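PDB 3I4J: aminotransferase, class III from Deinococcus radiodurans, which probably catalyses pyridoxal phosphate-dependent amino-group transfer. Local coordinates for residues D33-G44 with L401-I409. The protein carries 1 engineered substitution. Residues are numbered along the deposited sequence; the frame is centred on the assembly and turned at random.
Sequences DGSSGALVANIG and LLLGPPLSI
Two backbone hydrogen bonds tie segment 33-44 to 401-409. Gly404 N lies 2.9 Å from Gly34 O with an N-H...O angle of 156°; Leu407 N lies 2.8 Å from Asn42 O in a more bent bond (136°). Between them the Ser36 hydroxyl donates to the chain: OG is 2.7 Å from Gly404 O and only slightly tilted from that carbonyl's plane. Its chi1 of -53° sets OG beside its own backbone N, and the same oxygen also rests against the Pro406 ring, 3.4 Å from CD. An alanine here would probably leave Gly404 O without this donor and open a small gap against the Pro406 ring. That ring has Asp33 O at its CD and Ala41 O at its CG, each 3.4 Å away. Apolar contact is sparse by comparison, with Leu39 CD2 meeting Leu402 CD2 at 4.4 Å. Within 33-44, Asp33 OD1 takes the N-H of Gly37 (N to OD1 2.7 Å), just beyond the type I turn from Asp33 to Ser36. Arg239 links both segments from outside, donating to Asn42 OD1 and Pro405 O. Ala38 O accepts from Lys261, by family sequence probably the lysine that carries pyridoxal phosphate in this fold type I enzyme, so 33-44 borders the probable active site. Strand 400-403 pairs with strand 352-357 before the chain runs on along 33-44 into the type I turn from Pro406 to Ile409; Pro405 packs on helices 318-339 and 411-428, while Ala38 and Val40 touch the second subunit, so the contact joins the C-terminal part of the fold to a segment at the dimer interface.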
loop_
_atom_site.group_PDB
_atom_site.type_symbol
_atom_site.label_atom_id
_atom_site.label_comp_id
_atom_site.label_asym_id
_atom_site.label_seq_id
_atom_site.Cartn_x
_atom_site.Cartn_y
_atom_site.Cartn_z
ATOM N N ASP C 33 -9.463 -21.146 8.729
ATOM C CA ASP C 33 -8.503 -20.047 8.776
ATOM C C ASP C 33 -8.170 -19.689 10.221
ATOM O O ASP C 33 -8.645 -18.681 10.750
ATOM C CB ASP C 33 -9.088 -18.827 8.065
ATOM C CG ASP C 33 -8.024 -17.872 7.582
ATOM O OD1 ASP C 33 -6.854 -18.012 8.002
ATOM O OD2 ASP C 33 -8.358 -16.978 6.784
ATOM N N GLY C 34 -7.342 -20.522 10.841
ATOM C CA GLY C 34 -6.964 -20.328 12.234
ATOM C C GLY C 34 -6.210 -19.056 12.572
ATOM O O GLY C 34 -6.147 -18.674 13.739
ATOM N N SER C 35 -5.634 -18.401 11.570
ATOM C CA SER C 35 -4.892 -17.166 11.800
ATOM C C SER C 35 -5.464 -16.000 10.994
ATOM O O SER C 35 -4.801 -14.971 10.831
ATOM C CB SER C 35 -3.422 -17.363 11.434
ATOM O OG SER C 35 -3.298 -17.734 10.074
ATOM N N SER C 36 -6.692 -16.163 10.498
ATOM C CA SER C 36 -7.359 -15.127 9.702
ATOM C C SER C 36 -6.390 -14.643 8.627
ATOM O O SER C 36 -6.259 -13.440 8.385
ATOM C CB SER C 36 -7.756 -13.945 10.592
ATOM O OG SER C 36 -8.518 -14.369 11.710
ATOM N N GLY C 37 -5.731 -15.592 7.972
ATOM C CA GLY C 37 -4.744 -15.242 6.970
ATOM C C GLY C 37 -3.499 -14.889 7.771
ATOM O O GLY C 37 -2.742 -15.768 8.190
ATOM N N ALA C 38 -3.298 -13.596 7.991
ATOM C CA ALA C 38 -2.170 -13.106 8.779
ATOM C C ALA C 38 -2.779 -12.105 9.754
ATOM O O ALA C 38 -2.356 -10.951 9.830
ATOM C CB ALA C 38 -1.148 -12.418 7.873
ATOM N N LEU C 39 -3.780 -12.577 10.497
ATOM C CA LEU C 39 -4.524 -11.768 11.456
ATOM C C LEU C 39 -5.117 -10.558 10.745
ATOM O O LEU C 39 -5.067 -9.430 11.233
ATOM C CB LEU C 39 -3.631 -11.346 12.632
ATOM C CG LEU C 39 -3.610 -12.386 13.761
ATOM C CD1 LEU C 39 -2.994 -13.689 13.278
ATOM C CD2 LEU C 39 -2.824 -11.838 14.929
ATOM N N VAL C 40 -5.698 -10.832 9.580
ATOM C CA VAL C 40 -6.313 -9.817 8.732
ATOM C C VAL C 40 -7.838 -9.943 8.638
ATOM O O VAL C 40 -8.559 -8.962 8.821
ATOM C CB VAL C 40 -5.755 -9.897 7.280
ATOM C CG1 VAL C 40 -6.564 -8.995 6.349
ATOM C CG2 VAL C 40 -4.293 -9.497 7.253
ATOM N N ALA C 41 -8.323 -11.152 8.357
ATOM C CA ALA C 41 -9.762 -11.390 8.177
ATOM C C ALA C 41 -10.567 -11.463 9.470
ATOM O O ALA C 41 -11.173 -12.490 9.788
ATOM C CB ALA C 41 -9.973 -12.665 7.356
ATOM N N ASN C 42 -10.604 -10.347 10.185
ATOM C CA ASN C 42 -11.297 -10.259 11.467
ATOM C C ASN C 42 -12.792 -10.561 11.503
ATOM O O ASN C 42 -13.291 -11.040 12.519
ATOM C CB ASN C 42 -11.051 -8.882 12.083
ATOM C CG ASN C 42 -9.610 -8.688 12.527
ATOM O OD1 ASN C 42 -8.742 -9.518 12.248
ATOM N ND2 ASN C 42 -9.348 -7.579 13.211
ATOM N N ILE C 43 -13.522 -10.281 10.424
ATOM C CA ILE C 43 -14.956 -10.550 10.453
ATOM C C ILE C 43 -15.385 -11.747 9.614
ATOM O O ILE C 43 -16.576 -11.962 9.375
ATOM C CB ILE C 43 -15.772 -9.296 10.054
ATOM C CG1 ILE C 43 -15.593 -8.978 8.565
ATOM C CG2 ILE C 43 -15.319 -8.114 10.892
ATOM C CD1 ILE C 43 -16.513 -7.857 8.079
ATOM N N GLY C 44 -14.410 -12.540 9.184
ATOM C CA GLY C 44 -14.723 -13.713 8.391
ATOM C C GLY C 44 -14.752 -13.429 6.904
ATOM O O GLY C 44 -14.735 -12.272 6.481
ATOM N N LEU C 401 4.138 -20.268 17.587
ATOM C CA LEU C 401 2.966 -20.438 16.744
ATOM C C LEU C 401 1.990 -19.323 17.107
ATOM O O LEU C 401 1.600 -19.188 18.266
ATOM C CB LEU C 401 2.319 -21.804 16.995
ATOM C CG LEU C 401 1.067 -22.144 16.178
ATOM C CD1 LEU C 401 1.376 -22.085 14.687
ATOM C CD2 LEU C 401 0.582 -23.533 16.561
ATOM N N LEU C 402 1.616 -18.513 16.123
ATOM C CA LEU C 402 0.683 -17.420 16.363
ATOM C C LEU C 402 -0.695 -17.825 15.848
ATOM O O LEU C 402 -0.847 -18.199 14.689
ATOM C CB LEU C 402 1.168 -16.144 15.662
ATOM C CG LEU C 402 0.470 -14.827 16.018
ATOM C CD1 LEU C 402 0.560 -14.586 17.517
ATOM C CD2 LEU C 402 1.124 -13.675 15.270
ATOM N N LEU C 403 -1.693 -17.764 16.723
ATOM C CA LEU C 403 -3.056 -18.125 16.353
ATOM C C LEU C 403 -3.996 -16.938 16.522
ATOM O O LEU C 403 -3.790 -16.074 17.370
ATOM C CB LEU C 403 -3.544 -19.296 17.213
ATOM C CG LEU C 403 -2.790 -20.624 17.081
ATOM C CD1 LEU C 403 -3.229 -21.584 18.185
ATOM C CD2 LEU C 403 -3.052 -21.227 15.708
ATOM N N GLY C 404 -5.038 -16.904 15.705
ATOM C CA GLY C 404 -5.983 -15.814 15.783
ATOM C C GLY C 404 -7.014 -15.915 14.682
ATOM O O GLY C 404 -6.872 -15.284 13.635
ATOM N N PRO C 405 -8.066 -16.715 14.891
ATOM C CA PRO C 405 -9.127 -16.890 13.900
ATOM C C PRO C 405 -10.030 -15.656 13.868
ATOM O O PRO C 405 -9.886 -14.748 14.692
ATOM C CB PRO C 405 -9.855 -18.134 14.404
ATOM C CG PRO C 405 -9.749 -17.977 15.902
ATOM C CD PRO C 405 -8.307 -17.553 16.082
ATOM N N PRO C 406 -10.963 -15.599 12.907
ATOM C CA PRO C 406 -11.876 -14.457 12.801
ATOM C C PRO C 406 -12.664 -14.250 14.091
ATOM O O PRO C 406 -13.060 -15.217 14.747
ATOM C CB PRO C 406 -12.777 -14.847 11.633
ATOM C CG PRO C 406 -11.850 -15.639 10.758
ATOM C CD PRO C 406 -11.122 -16.510 11.759
ATOM N N LEU C 407 -12.888 -12.988 14.446
ATOM C CA LEU C 407 -13.620 -12.635 15.656
ATOM C C LEU C 407 -15.047 -13.176 15.645
ATOM O O LEU C 407 -15.707 -13.243 16.683
ATOM C CB LEU C 407 -13.636 -11.112 15.816
ATOM C CG LEU C 407 -12.400 -10.465 16.454
ATOM C CD1 LEU C 407 -11.135 -11.124 15.952
ATOM C CD2 LEU C 407 -12.397 -8.964 16.182
ATOM N N SER C 408 -15.505 -13.561 14.459
ATOM C CA SER C 408 -16.846 -14.106 14.263
ATOM C C SER C 408 -16.906 -15.633 14.389
ATOM O O SER C 408 -17.959 -16.238 14.184
ATOM C CB SER C 408 -17.349 -13.687 12.881
ATOM O OG SER C 408 -16.337 -13.912 11.911
ATOM N N ILE C 409 -15.783 -16.259 14.724
ATOM C CA ILE C 409 -15.737 -17.715 14.858
ATOM C C ILE C 409 -16.715 -18.180 15.939
ATOM O O ILE C 409 -16.893 -17.500 16.948
ATOM C CB ILE C 409 -14.308 -18.187 15.205
ATOM C CG1 ILE C 409 -14.233 -19.712 15.172
ATOM C CG2 ILE C 409 -13.894 -17.648 16.574
ATOM C CD1 ILE C 409 -12.813 -20.241 15.236
#